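Local coordinates for protein luciferase-like monooxygenase (Streptomyces bottropensis, PDB 7BIP) that probably acts as a luciferase-like monooxygenase in the biosynthesis of the aromatic polyketide rishirilide, at residues K296-T301 with A307-I312; D303-A308 with E344-H349; V193-S198 with Q206-L211; G248-R253 with G328-E333; N200-V205 with G314-F319. One frame throughout, in Å; residues are numbered along the deposited sequence.

Overall arrangement
The chain folds as a TIM-barrel-type protein, a parallel sheet surrounded by helices. Contact 3 comes first along the chain and is interleaved with contact 5; both use helix 202-218, and their centres lie about 6 Å apart. Contacts 1 and 2 have centres about 8 Å apart and share Ala307 and Ala308. Helix 302-316 serves contacts 1, 2 and 5, so it meets a strand, the C-terminal helical region and helix 202-218. Contact 4 sits at the surface, its centre about 18 Å from that of contact 1. It ties helix 240-262 to the segment leading into helix 332-345. Contacts 1 and 3 pack a strand on the next helix; the others join distant parts of the chain.

Contact 1: residues K296-T301 with A307-I312; sequences KALVGT and AAIDDI
Leu298 points the two branches of its fork at three residues of helix 302-316. Its CD2 meets both Ala308 CB, at 3.9 Å, and Ile312 CD1, at 3.8 Å. These two partners are one helical turn apart, so this methyl bridges successive turns. The other branch, Leu298 CD1, reaches Ile309 CG1 at 4.2 Å. Leu298 and Ile312 cross obliquely. Leu298 CG stands beside its backbone N, anti to the carbonyl carbon (chi1 -62°), and this carries the fork over to the helix although the CB itself does not point straight at it. Ile312 meets it with the end of its longer branch; Ala308 offers its methyl directly.

The backbone elements are strand 298-300 and the helix that follows it, a beta-alpha step of the barrel. The short strand and the helix segment run nearly antiparallel, at 154°, with a closest axis approach of 9.6 Å. Thr301 makes the turn between them and caps the new helix, its OG1 accepting from Glu304 N. Tyr232 of strand 228-236 touches both Leu298 and Ile312, and Arg295 lies against Ala308 and Ile312. All four touching residues are buried, and all the side-chain groups that meet are hydrocarbon. The strand and helix are therefore held together here by close fit and exclusion of water, without a directional bond between them.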
# COMPACT_ATOMS: atom_id res chain seq x y z
N LYS A 296 -2.31 -16.83 28.35
CA LYS A 296 -3.05 -16.17 27.29
C LYS A 296 -2.47 -14.81 26.94
O LYS A 296 -2.94 -14.17 25.99
CB LYS A 296 -4.52 -16.02 27.69
CG LYS A 296 -5.26 -17.35 27.72
CD LYS A 296 -6.69 -17.16 28.20
CE LYS A 296 -7.59 -18.26 27.67
NZ LYS A 296 -7.65 -19.43 28.59
N ALA A 297 -1.44 -14.38 27.66
CA ALA A 297 -0.73 -13.13 27.44
C ALA A 297 0.66 -13.29 28.03
O ALA A 297 0.83 -13.96 29.05
CB ALA A 297 -1.45 -11.95 28.11
N LEU A 298 1.64 -12.67 27.39
CA LEU A 298 3.05 -12.83 27.76
C LEU A 298 3.50 -11.53 28.42
O LEU A 298 4.17 -10.69 27.80
CB LEU A 298 3.92 -13.17 26.53
CG LEU A 298 3.58 -14.49 25.84
CD1 LEU A 298 4.48 -14.73 24.66
CD2 LEU A 298 3.73 -15.62 26.86
N VAL A 299 3.12 -11.36 29.68
CA VAL A 299 3.35 -10.13 30.42
C VAL A 299 4.08 -10.48 31.71
O VAL A 299 3.60 -11.33 32.47
CB VAL A 299 2.03 -9.39 30.72
CG1 VAL A 299 2.29 -8.13 31.59
CG2 VAL A 299 1.30 -9.02 29.41
N GLY A 300 5.23 -9.86 31.94
CA GLY A 300 5.96 -10.07 33.18
C GLY A 300 7.43 -9.70 32.99
O GLY A 300 7.79 -9.00 32.05
N THR A 301 8.26 -10.17 33.92
CA THR A 301 9.70 -10.10 33.72
C THR A 301 10.10 -11.02 32.58
O THR A 301 9.33 -11.90 32.17
CB THR A 301 10.47 -10.52 34.97
OG1 THR A 301 10.20 -11.91 35.21
CG2 THR A 301 10.07 -9.69 36.16
N ALA A 307 9.33 -18.77 31.46
CA ALA A 307 8.58 -19.92 31.94
C ALA A 307 7.28 -20.09 31.18
O ALA A 307 6.86 -21.21 30.88
CB ALA A 307 8.31 -19.79 33.44
N ALA A 308 6.63 -18.97 30.83
CA ALA A 308 5.38 -19.04 30.08
C ALA A 308 5.60 -19.61 28.69
O ALA A 308 4.83 -20.45 28.23
CB ALA A 308 4.75 -17.64 30.00
N ILE A 309 6.66 -19.15 27.99
CA ILE A 309 6.92 -19.66 26.65
C ILE A 309 7.23 -21.16 26.69
O ILE A 309 6.76 -21.92 25.84
CB ILE A 309 8.06 -18.86 25.99
CG1 ILE A 309 7.58 -17.45 25.64
CG2 ILE A 309 8.56 -19.58 24.73
CD1 ILE A 309 8.73 -16.50 25.31
N ASP A 310 8.04 -21.59 27.67
CA ASP A 310 8.34 -23.02 27.78
C ASP A 310 7.07 -23.84 27.99
O ASP A 310 6.96 -24.96 27.47
CB ASP A 310 9.34 -23.26 28.91
CG ASP A 310 10.72 -22.69 28.61
OD1 ASP A 310 10.96 -22.29 27.45
OD2 ASP A 310 11.56 -22.63 29.52
N ASP A 311 6.11 -23.32 28.75
CA ASP A 311 4.83 -24.00 28.91
C ASP A 311 4.09 -24.09 27.58
O ASP A 311 3.59 -25.16 27.20
CB ASP A 311 3.95 -23.28 29.93
CG ASP A 311 4.49 -23.37 31.35
OD1 ASP A 311 5.37 -24.22 31.61
OD2 ASP A 311 4.00 -22.60 32.21
N ILE A 312 4.03 -22.97 26.86
CA ILE A 312 3.33 -22.92 25.58
C ILE A 312 3.95 -23.89 24.58
O ILE A 312 3.25 -24.62 23.87
CB ILE A 312 3.33 -21.47 25.05
CG1 ILE A 312 2.37 -20.60 25.87
CG2 ILE A 312 2.95 -21.42 23.57
CD1 ILE A 312 2.65 -19.12 25.78

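Contact 2: residues D303-A308 with E344-H349; sequences DEVRAA and EHLLPH
Arg306 NE makes a salt bridge to Asp310 OD2, one turn further along the same helix, while Arg306 NH1 rests against the ring of His349 across the contact. NH1 is 3.7 Å from His349 CD2 and 4.1 Å from His349 CG. It approaches the ring obliquely. The guanidinium and imidazole planes are 45° apart, so the two flat groups do not stack. His349 CB lies over one face of the guanidinium.

The arginine chain takes this path because CG is anti to the backbone N (chi1 165°) and the chain then bends at chi2 (77°). Its near part forms the apolar side of the contact. Leu346 CD2 presses on Arg306 CB at 3.5 Å and also meets Arg306 CD at 3.9 Å. The two side chains cross at a slant. The second branch of the leucine, CD1, touches Val305 CG1 at 3.9 Å, with Val305 and Leu346 at about a right angle.

Leu346 sits where helix 332-345 ends and the chain turns into the weakly bonded helix 347-350. Its carbonyl O accepts from His349 N at 3.1 Å, which helps bring the histidine round to the arginine. Leu236 of strand 228-236 touches both Val305 and Leu346. The contact is thus greasy and buried at Val305 and Leu346, but polar toward the surface. The positive charge of Arg306 is met mainly by Asp310, and if His349 were protonated the two cations would probably disfavour each other.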
# COMPACT_ATOMS: atom_id res chain seq x y z
N ASP A 303 11.98 -13.44 33.05
CA ASP A 303 11.96 -14.75 33.69
C ASP A 303 10.56 -15.33 33.71
O ASP A 303 10.37 -16.52 33.39
CB ASP A 303 12.54 -14.64 35.09
CG ASP A 303 13.98 -14.14 35.08
OD1 ASP A 303 14.85 -14.84 34.52
OD2 ASP A 303 14.23 -13.05 35.63
N GLU A 304 9.55 -14.52 34.06
CA GLU A 304 8.16 -14.97 33.99
C GLU A 304 7.80 -15.40 32.58
O GLU A 304 7.19 -16.46 32.37
CB GLU A 304 7.22 -13.84 34.43
CG GLU A 304 7.26 -13.49 35.91
CD GLU A 304 6.41 -12.26 36.20
OE1 GLU A 304 5.17 -12.35 36.07
OE2 GLU A 304 6.98 -11.21 36.54
N VAL A 305 8.18 -14.59 31.60
CA VAL A 305 7.77 -14.87 30.23
C VAL A 305 8.55 -16.06 29.68
O VAL A 305 8.03 -16.82 28.86
CB VAL A 305 7.94 -13.60 29.38
CG1 VAL A 305 7.78 -13.90 27.88
CG2 VAL A 305 6.91 -12.55 29.82
N ARG A 306 9.78 -16.29 30.16
CA ARG A 306 10.52 -17.48 29.76
C ARG A 306 9.78 -18.74 30.20
O ARG A 306 9.61 -19.68 29.42
CB ARG A 306 11.93 -17.46 30.36
CG ARG A 306 12.65 -18.81 30.32
CD ARG A 306 13.20 -19.11 28.93
NE ARG A 306 13.65 -20.49 28.81
CZ ARG A 306 14.87 -20.92 29.12
NH1 ARG A 306 15.78 -20.06 29.56
NH2 ARG A 306 15.18 -22.20 28.98
N ALA A 307 9.33 -18.77 31.46
CA ALA A 307 8.58 -19.92 31.94
C ALA A 307 7.28 -20.09 31.18
O ALA A 307 6.86 -21.21 30.88
CB ALA A 307 8.31 -19.79 33.44
N ALA A 308 6.63 -18.97 30.83
CA ALA A 308 5.38 -19.04 30.08
C ALA A 308 5.60 -19.61 28.69
O ALA A 308 4.83 -20.45 28.23
CB ALA A 308 4.75 -17.64 30.00
N GLU A 344 17.45 -9.54 24.48
CA GLU A 344 18.63 -9.84 25.28
C GLU A 344 18.47 -11.13 26.07
O GLU A 344 19.42 -11.92 26.19
CB GLU A 344 18.93 -8.68 26.23
CG GLU A 344 20.28 -8.81 26.93
CD GLU A 344 20.52 -7.74 27.97
OE1 GLU A 344 19.53 -7.12 28.43
OE2 GLU A 344 21.69 -7.51 28.34
N HIS A 345 17.28 -11.37 26.63
CA HIS A 345 17.12 -12.43 27.62
C HIS A 345 16.44 -13.68 27.08
O HIS A 345 16.58 -14.74 27.69
CB HIS A 345 16.32 -11.89 28.82
CG HIS A 345 17.05 -10.85 29.59
ND1 HIS A 345 16.76 -9.50 29.48
CD2 HIS A 345 18.07 -10.94 30.48
CE1 HIS A 345 17.57 -8.81 30.27
NE2 HIS A 345 18.37 -9.66 30.88
N LEU A 346 15.71 -13.59 25.98
CA LEU A 346 14.89 -14.71 25.53
C LEU A 346 15.26 -15.19 24.14
O LEU A 346 15.41 -16.41 23.93
CB LEU A 346 13.41 -14.32 25.58
CG LEU A 346 12.94 -14.12 27.02
CD1 LEU A 346 11.59 -13.46 27.10
CD2 LEU A 346 12.92 -15.45 27.71
N LEU A 347 15.40 -14.28 23.18
CA LEU A 347 15.76 -14.66 21.82
C LEU A 347 16.95 -15.61 21.73
O LEU A 347 16.87 -16.58 20.95
CB LEU A 347 16.02 -13.40 20.99
CG LEU A 347 14.87 -12.83 20.17
CD1 LEU A 347 15.41 -11.75 19.23
CD2 LEU A 347 14.14 -13.93 19.40
N PRO A 348 18.07 -15.41 22.45
CA PRO A 348 19.20 -16.34 22.28
C PRO A 348 18.89 -17.78 22.63
O PRO A 348 19.46 -18.69 22.02
CB PRO A 348 20.27 -15.76 23.22
CG PRO A 348 19.94 -14.32 23.30
CD PRO A 348 18.44 -14.28 23.31
N HIS A 349 18.00 -18.02 23.59
CA HIS A 349 17.74 -19.38 24.06
C HIS A 349 16.82 -20.17 23.14
O HIS A 349 16.75 -21.40 23.27
CB HIS A 349 17.18 -19.35 25.48
CG HIS A 349 17.97 -18.49 26.43
ND1 HIS A 349 18.18 -17.15 26.23
CD2 HIS A 349 18.62 -18.81 27.57
CE1 HIS A 349 18.91 -16.66 27.21
NE2 HIS A 349 19.20 -17.65 28.04

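Contact 3: residues V193-S198 with Q206-L211; sequences VMLVPS and QKTLSL
A beta-alpha-beta unit of the barrel is packed here through Leu195, whose side chain leaves strand 192-195 and meets Thr208 and Leu209 on helix 202-218. The two methyls of Leu195 divide the work. CD1 fits against Leu209, at 3.7 Å from CG and 3.8 Å from CD2, and the two leucines cross at a slant. CD2 meets Thr208 CG2 at 3.9 Å, and these two side chains reach toward each other tip to tip.

The unit runs from strand 192-195 through this helix to strand 228-236, which pairs in parallel with the first strand. Leu195 supplies most of the strand's share of the layer between sheet and helix. Leu209 extends this layer, since it also touches Ile228 and Met230 of the next strand and Phe316 of helix 302-316.

Thr208 turns its two branches to different tasks. CG2 lies anti to the backbone N and meets the leucine, while OG1 (chi1 -60°) stands beside that N and is hydrogen-bonded to Gln204 O, one turn back. The buried hydroxyl is thus satisfied within its own helix. Thr208 also touches Pro180 and Ala183 of helix 180-188.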
# COMPACT_ATOMS: atom_id res chain seq x y z
N VAL A 193 -1.59 -21.84 9.07
CA VAL A 193 -2.74 -21.52 9.90
C VAL A 193 -2.34 -20.49 10.96
O VAL A 193 -1.20 -20.44 11.41
CB VAL A 193 -3.33 -22.82 10.53
CG1 VAL A 193 -2.45 -23.37 11.66
CG2 VAL A 193 -4.75 -22.61 10.99
N MET A 194 -3.29 -19.62 11.30
CA MET A 194 -3.11 -18.65 12.38
C MET A 194 -4.19 -18.90 13.42
O MET A 194 -5.38 -18.86 13.11
CB MET A 194 -3.17 -17.21 11.84
CG MET A 194 -2.47 -17.03 10.49
SD MET A 194 -2.55 -15.34 9.87
CE MET A 194 -1.00 -14.74 10.51
N LEU A 195 -3.77 -19.20 14.65
CA LEU A 195 -4.68 -19.54 15.73
C LEU A 195 -4.70 -18.41 16.76
O LEU A 195 -3.85 -17.53 16.77
CB LEU A 195 -4.27 -20.86 16.39
CG LEU A 195 -4.09 -22.07 15.47
CD1 LEU A 195 -3.91 -23.35 16.28
CD2 LEU A 195 -5.26 -22.21 14.52
N VAL A 196 -5.70 -18.48 17.65
CA VAL A 196 -5.95 -17.39 18.60
C VAL A 196 -5.98 -17.95 20.02
O VAL A 196 -7.06 -18.17 20.59
CB VAL A 196 -7.24 -16.64 18.25
CG1 VAL A 196 -7.40 -15.41 19.14
CG2 VAL A 196 -7.21 -16.23 16.78
N PRO A 197 -4.81 -18.18 20.63
CA PRO A 197 -4.80 -18.81 21.96
C PRO A 197 -5.32 -17.90 23.05
O PRO A 197 -5.73 -18.41 24.11
CB PRO A 197 -3.32 -19.13 22.18
CG PRO A 197 -2.60 -18.11 21.34
CD PRO A 197 -3.46 -17.97 20.11
N SER A 198 -5.34 -16.59 22.84
CA SER A 198 -5.71 -15.67 23.89
C SER A 198 -7.20 -15.67 24.19
O SER A 198 -7.61 -15.12 25.21
CB SER A 198 -5.25 -14.26 23.53
OG SER A 198 -5.95 -13.77 22.40
N GLN A 206 -4.95 -27.03 21.19
CA GLN A 206 -4.21 -28.27 20.97
C GLN A 206 -4.95 -29.19 20.01
O GLN A 206 -4.32 -29.83 19.15
CB GLN A 206 -3.98 -28.99 22.30
CG GLN A 206 -2.87 -28.39 23.13
CD GLN A 206 -2.67 -29.12 24.44
OE1 GLN A 206 -3.62 -29.36 25.17
NE2 GLN A 206 -1.42 -29.49 24.72
N LYS A 207 -6.27 -29.30 20.15
CA LYS A 207 -7.01 -30.21 19.29
C LYS A 207 -7.09 -29.67 17.87
O LYS A 207 -7.06 -30.43 16.90
CB LYS A 207 -8.40 -30.48 19.86
CG LYS A 207 -8.40 -31.45 21.05
CD LYS A 207 -7.52 -32.68 20.78
CE LYS A 207 -6.40 -32.81 21.81
NZ LYS A 207 -5.35 -33.78 21.38
N THR A 208 -7.18 -28.34 17.72
CA THR A 208 -7.09 -27.73 16.40
C THR A 208 -5.74 -28.02 15.76
O THR A 208 -5.66 -28.35 14.57
CB THR A 208 -7.32 -26.23 16.49
OG1 THR A 208 -8.62 -25.97 17.03
CG2 THR A 208 -7.23 -25.58 15.12
N LEU A 209 -4.66 -27.91 16.54
CA LEU A 209 -3.34 -28.22 16.00
C LEU A 209 -3.24 -29.69 15.61
O LEU A 209 -2.64 -30.03 14.58
CB LEU A 209 -2.26 -27.86 17.02
CG LEU A 209 -1.96 -26.36 17.10
CD1 LEU A 209 -1.23 -26.02 18.41
CD2 LEU A 209 -1.13 -25.93 15.91
N SER A 210 -3.83 -30.58 16.42
CA SER A 210 -3.81 -32.00 16.10
C SER A 210 -4.58 -32.28 14.81
O SER A 210 -4.10 -33.01 13.94
CB SER A 210 -4.40 -32.80 17.26
OG SER A 210 -4.21 -34.19 17.05
N LEU A 211 -5.77 -31.70 14.67
CA LEU A 211 -6.52 -31.85 13.43
C LEU A 211 -5.75 -31.29 12.24
O LEU A 211 -5.76 -31.87 11.15
CB LEU A 211 -7.88 -31.17 13.54
CG LEU A 211 -8.82 -31.65 14.65
CD1 LEU A 211 -10.07 -30.80 14.68
CD2 LEU A 211 -9.16 -33.12 14.46

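Contact 4: residues G248-R253 with G328-E333; sequences GQASER and GAMPFE
Apolar packing joins Ala250 to Met330, with the alanine CB 3.5 Å from the methionine CE. Met330 reaches out through an extended start, CG anti to the backbone N (chi1 169°), and then bends at chi3 (-44°). This bend lays its terminal methyl against the helix surface. Tyr235 of strand 228-236 also touches Met330.

The second contact is of a side chain with bare backbone. Arg253 CG passes 4.1 Å from Gly328 CA. A side chain on Gly328 would start in the direction of the arginine, and a CB there would come tightly against CG. The positive phi of this residue (63°) also suits glycine.

In the barrel, helix 240-262 follows strand 228-236, and residues 328-331 belong to the loop between strand 320-324 and helix 332-345. The contact lies at the surface, between a helix and the loop that leaves a neighbouring strand.

Polar bonds surround this packing. Arg253 NH2 makes salt bridges to both Glu15 and Glu49, so the end of the arginine is held by two acids. Ala250 O is hydrogen-bonded to Ser327 OG, and Met330 O to Lys16 NZ.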
# COMPACT_ATOMS: atom_id res chain seq x y z
N GLY A 248 -1.00 -4.80 32.00
CA GLY A 248 -2.40 -5.03 32.31
C GLY A 248 -3.28 -3.88 31.85
O GLY A 248 -4.38 -4.11 31.34
N GLN A 249 -2.81 -2.64 32.02
CA GLN A 249 -3.55 -1.49 31.49
C GLN A 249 -3.69 -1.58 29.98
O GLN A 249 -4.76 -1.32 29.42
CB GLN A 249 -2.86 -0.19 31.88
CG GLN A 249 -2.97 0.19 33.33
CD GLN A 249 -2.14 1.41 33.66
OE1 GLN A 249 -1.49 1.99 32.78
NE2 GLN A 249 -2.17 1.82 34.92
N ALA A 250 -2.60 -1.94 29.30
CA ALA A 250 -2.63 -2.06 27.85
C ALA A 250 -3.65 -3.10 27.41
O ALA A 250 -4.48 -2.85 26.52
CB ALA A 250 -1.24 -2.41 27.32
N SER A 251 -3.61 -4.29 28.03
CA SER A 251 -4.57 -5.34 27.69
C SER A 251 -5.99 -4.90 28.01
O SER A 251 -6.93 -5.24 27.29
CB SER A 251 -4.22 -6.63 28.44
OG SER A 251 -3.07 -7.24 27.87
N GLU A 252 -6.16 -4.12 29.08
CA GLU A 252 -7.47 -3.57 29.41
C GLU A 252 -7.95 -2.61 28.32
O GLU A 252 -9.11 -2.66 27.90
CB GLU A 252 -7.41 -2.85 30.75
CG GLU A 252 -8.76 -2.56 31.38
CD GLU A 252 -8.78 -1.24 32.13
OE1 GLU A 252 -9.73 -1.00 32.91
OE2 GLU A 252 -7.84 -0.44 31.94
N ARG A 253 -7.06 -1.72 27.88
CA ARG A 253 -7.42 -0.74 26.85
C ARG A 253 -7.81 -1.42 25.55
O ARG A 253 -8.79 -1.03 24.90
CB ARG A 253 -6.26 0.23 26.63
CG ARG A 253 -6.38 1.07 25.36
CD ARG A 253 -7.35 2.21 25.58
NE ARG A 253 -7.60 2.98 24.36
CZ ARG A 253 -8.62 2.76 23.54
NH1 ARG A 253 -9.49 1.79 23.80
NH2 ARG A 253 -8.78 3.52 22.46
N GLY A 328 -2.79 1.62 22.88
CA GLY A 328 -3.25 2.87 23.44
C GLY A 328 -2.16 3.92 23.40
O GLY A 328 -1.42 4.04 22.42
N ALA A 329 -2.06 4.68 24.48
CA ALA A 329 -1.04 5.71 24.61
C ALA A 329 0.24 5.17 25.23
O ALA A 329 1.05 5.97 25.73
CB ALA A 329 -1.58 6.88 25.45
N MET A 330 0.45 3.85 25.22
CA MET A 330 1.68 3.26 25.73
C MET A 330 2.88 3.94 25.07
O MET A 330 2.97 3.95 23.83
CB MET A 330 1.76 1.75 25.46
CG MET A 330 3.16 1.16 25.74
SD MET A 330 3.36 -0.59 25.37
CE MET A 330 1.84 -1.23 26.08
N PRO A 331 3.77 4.54 25.85
CA PRO A 331 4.93 5.22 25.27
C PRO A 331 5.71 4.29 24.37
O PRO A 331 5.85 3.09 24.66
CB PRO A 331 5.75 5.65 26.49
CG PRO A 331 4.77 5.73 27.60
CD PRO A 331 3.69 4.72 27.31
N PHE A 332 6.23 4.85 23.27
CA PHE A 332 7.15 4.11 22.42
C PHE A 332 8.27 3.50 23.25
O PHE A 332 8.68 2.35 23.00
CB PHE A 332 7.71 5.04 21.34
CG PHE A 332 8.98 4.55 20.72
CD1 PHE A 332 8.95 3.68 19.64
CD2 PHE A 332 10.22 4.94 21.22
CE1 PHE A 332 10.12 3.21 19.08
CE2 PHE A 332 11.40 4.47 20.67
CZ PHE A 332 11.35 3.60 19.60
N GLU A 333 8.78 4.23 24.24
CA GLU A 333 9.94 3.75 24.99
C GLU A 333 9.62 2.44 25.73
O GLU A 333 10.52 1.62 25.94
CB GLU A 333 10.41 4.82 25.98
CG GLU A 333 11.00 6.07 25.33
CD GLU A 333 9.95 6.99 24.70
OE1 GLU A 333 8.74 6.82 24.98
OE2 GLU A 333 10.35 7.88 23.92

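Contact 5: residues N200-V205 with G314-F319; sequences NPREQV and GWFGDF
Val205 and Phe316 form the buried half of a helix-to-helix contact in the barrel's outer layer, where the start of helix 202-218 meets the end of helix 302-316. Val205 CG1 lies over one face of the Phe316 ring, 3.9 Å from its centroid, in a CH-pi contact. The methyl is shifted toward the rim and comes to 3.6 Å from Phe316 CZ. The same ring turns its edge to Arg202 O, which is 3.8 Å from CE1. Face and edge are thus both used, and Met230 and Tyr232 of strand 228-236 also pack on this phenylalanine.

The outer half is Arg202 on Trp315. The arginine is exposed and bends at chi2 and chi3 to lie over one indole face. Its CD sits 3.6 Å from the centroid of the five-membered ring, and NE comes close, 3.0 Å from Trp315 CE2. CZ is 4.2 Å from the centroid of the six-membered ring, an off-centre cation-pi contact. The guanidinium is tilted 54° from the indole, so this is no flat stack. Glu203 OE1 offers only a long charge contact to NH1. A serine in place of Trp315 would probably leave the Arg202 side chain without its aromatic support and free to swing into solvent. The backbone of Trp315 adds its own tie: its O accepts a hydrogen bond from Gln206 NE2 at 2.9 Å.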
# COMPACT_ATOMS: atom_id res chain seq x y z
N ASN A 200 -9.11 -18.74 23.20
CA ASN A 200 -9.55 -20.13 23.21
C ASN A 200 -8.88 -20.90 24.34
O ASN A 200 -7.75 -20.59 24.74
CB ASN A 200 -9.25 -20.81 21.87
CG ASN A 200 -10.12 -20.29 20.75
OD1 ASN A 200 -9.66 -20.08 19.62
ND2 ASN A 200 -11.40 -20.08 21.04
N PRO A 201 -9.55 -21.92 24.88
CA PRO A 201 -8.92 -22.75 25.91
C PRO A 201 -7.72 -23.50 25.35
O PRO A 201 -7.66 -23.83 24.16
CB PRO A 201 -10.03 -23.72 26.34
CG PRO A 201 -11.30 -23.09 25.86
CD PRO A 201 -10.94 -22.33 24.63
N ARG A 202 -6.76 -23.78 26.24
CA ARG A 202 -5.54 -24.48 25.85
C ARG A 202 -5.84 -25.78 25.10
O ARG A 202 -5.28 -26.04 24.03
CB ARG A 202 -4.70 -24.76 27.10
CG ARG A 202 -3.40 -25.48 26.84
CD ARG A 202 -3.17 -26.57 27.87
NE ARG A 202 -2.73 -26.02 29.14
CZ ARG A 202 -3.07 -26.50 30.33
NH1 ARG A 202 -3.85 -27.57 30.42
NH2 ARG A 202 -2.61 -25.93 31.44
N GLU A 203 -6.73 -26.60 25.66
CA GLU A 203 -7.02 -27.89 25.06
C GLU A 203 -7.70 -27.73 23.70
O GLU A 203 -7.58 -28.62 22.85
CB GLU A 203 -7.89 -28.73 26.00
CG GLU A 203 -7.34 -28.79 27.42
CD GLU A 203 -7.77 -27.61 28.28
OE1 GLU A 203 -7.51 -27.64 29.50
OE2 GLU A 203 -8.36 -26.66 27.73
N GLN A 204 -8.41 -26.62 23.48
CA GLN A 204 -9.04 -26.40 22.18
C GLN A 204 -8.00 -26.08 21.11
O GLN A 204 -8.06 -26.60 19.99
CB GLN A 204 -10.08 -25.29 22.27
CG GLN A 204 -10.97 -25.22 21.03
CD GLN A 204 -11.42 -23.81 20.71
OE1 GLN A 204 -11.45 -22.94 21.58
NE2 GLN A 204 -11.76 -23.58 19.45
N VAL A 205 -7.03 -25.22 21.44
CA VAL A 205 -5.96 -24.92 20.50
C VAL A 205 -5.17 -26.19 20.18
O VAL A 205 -4.77 -26.42 19.03
CB VAL A 205 -5.05 -23.80 21.05
CG1 VAL A 205 -3.88 -23.55 20.11
CG2 VAL A 205 -5.86 -22.52 21.24
N GLY A 314 5.56 -26.58 25.30
CA GLY A 314 5.18 -27.92 25.73
C GLY A 314 3.79 -28.32 25.29
O GLY A 314 3.54 -29.48 24.98
N TRP A 315 2.85 -27.36 25.26
CA TRP A 315 1.49 -27.68 24.84
C TRP A 315 1.37 -27.79 23.32
O TRP A 315 0.67 -28.68 22.82
CB TRP A 315 0.51 -26.61 25.31
CG TRP A 315 0.45 -26.40 26.78
CD1 TRP A 315 0.74 -27.31 27.76
CD2 TRP A 315 0.08 -25.19 27.45
NE1 TRP A 315 0.58 -26.74 29.00
CE2 TRP A 315 0.18 -25.44 28.84
CE3 TRP A 315 -0.31 -23.92 27.01
CZ2 TRP A 315 -0.12 -24.46 29.79
CZ3 TRP A 315 -0.61 -22.95 27.96
CH2 TRP A 315 -0.51 -23.23 29.33
N PHE A 316 2.00 -26.88 22.58
CA PHE A 316 1.70 -26.70 21.17
C PHE A 316 2.79 -27.17 20.24
O PHE A 316 2.53 -27.31 19.04
CB PHE A 316 1.42 -25.22 20.88
CG PHE A 316 0.27 -24.64 21.67
CD1 PHE A 316 -0.76 -25.44 22.13
CD2 PHE A 316 0.23 -23.27 21.93
CE1 PHE A 316 -1.81 -24.90 22.86
CE2 PHE A 316 -0.81 -22.73 22.66
CZ PHE A 316 -1.83 -23.53 23.11
N GLY A 317 4.00 -27.39 20.73
CA GLY A 317 5.12 -27.65 19.85
C GLY A 317 5.77 -26.35 19.41
O GLY A 317 5.49 -25.27 19.94
N ASP A 318 6.65 -26.46 18.42
CA ASP A 318 7.35 -25.29 17.91
C ASP A 318 6.51 -24.56 16.87
O ASP A 318 5.97 -25.19 15.95
CB ASP A 318 8.69 -25.70 17.31
CG ASP A 318 9.75 -25.90 18.36
OD1 ASP A 318 10.04 -24.94 19.09
OD2 ASP A 318 10.27 -27.03 18.47
N PHE A 319 6.39 -23.24 17.00
CA PHE A 319 5.61 -22.45 16.04
C PHE A 319 6.11 -21.01 16.09
O PHE A 319 7.13 -20.72 16.73
CB PHE A 319 4.10 -22.59 16.31
CG PHE A 319 3.66 -22.00 17.63
CD1 PHE A 319 3.07 -20.74 17.68
CD2 PHE A 319 3.82 -22.70 18.82
CE1 PHE A 319 2.65 -20.19 18.88
CE2 PHE A 319 3.40 -22.15 20.03
CZ PHE A 319 2.82 -20.89 20.06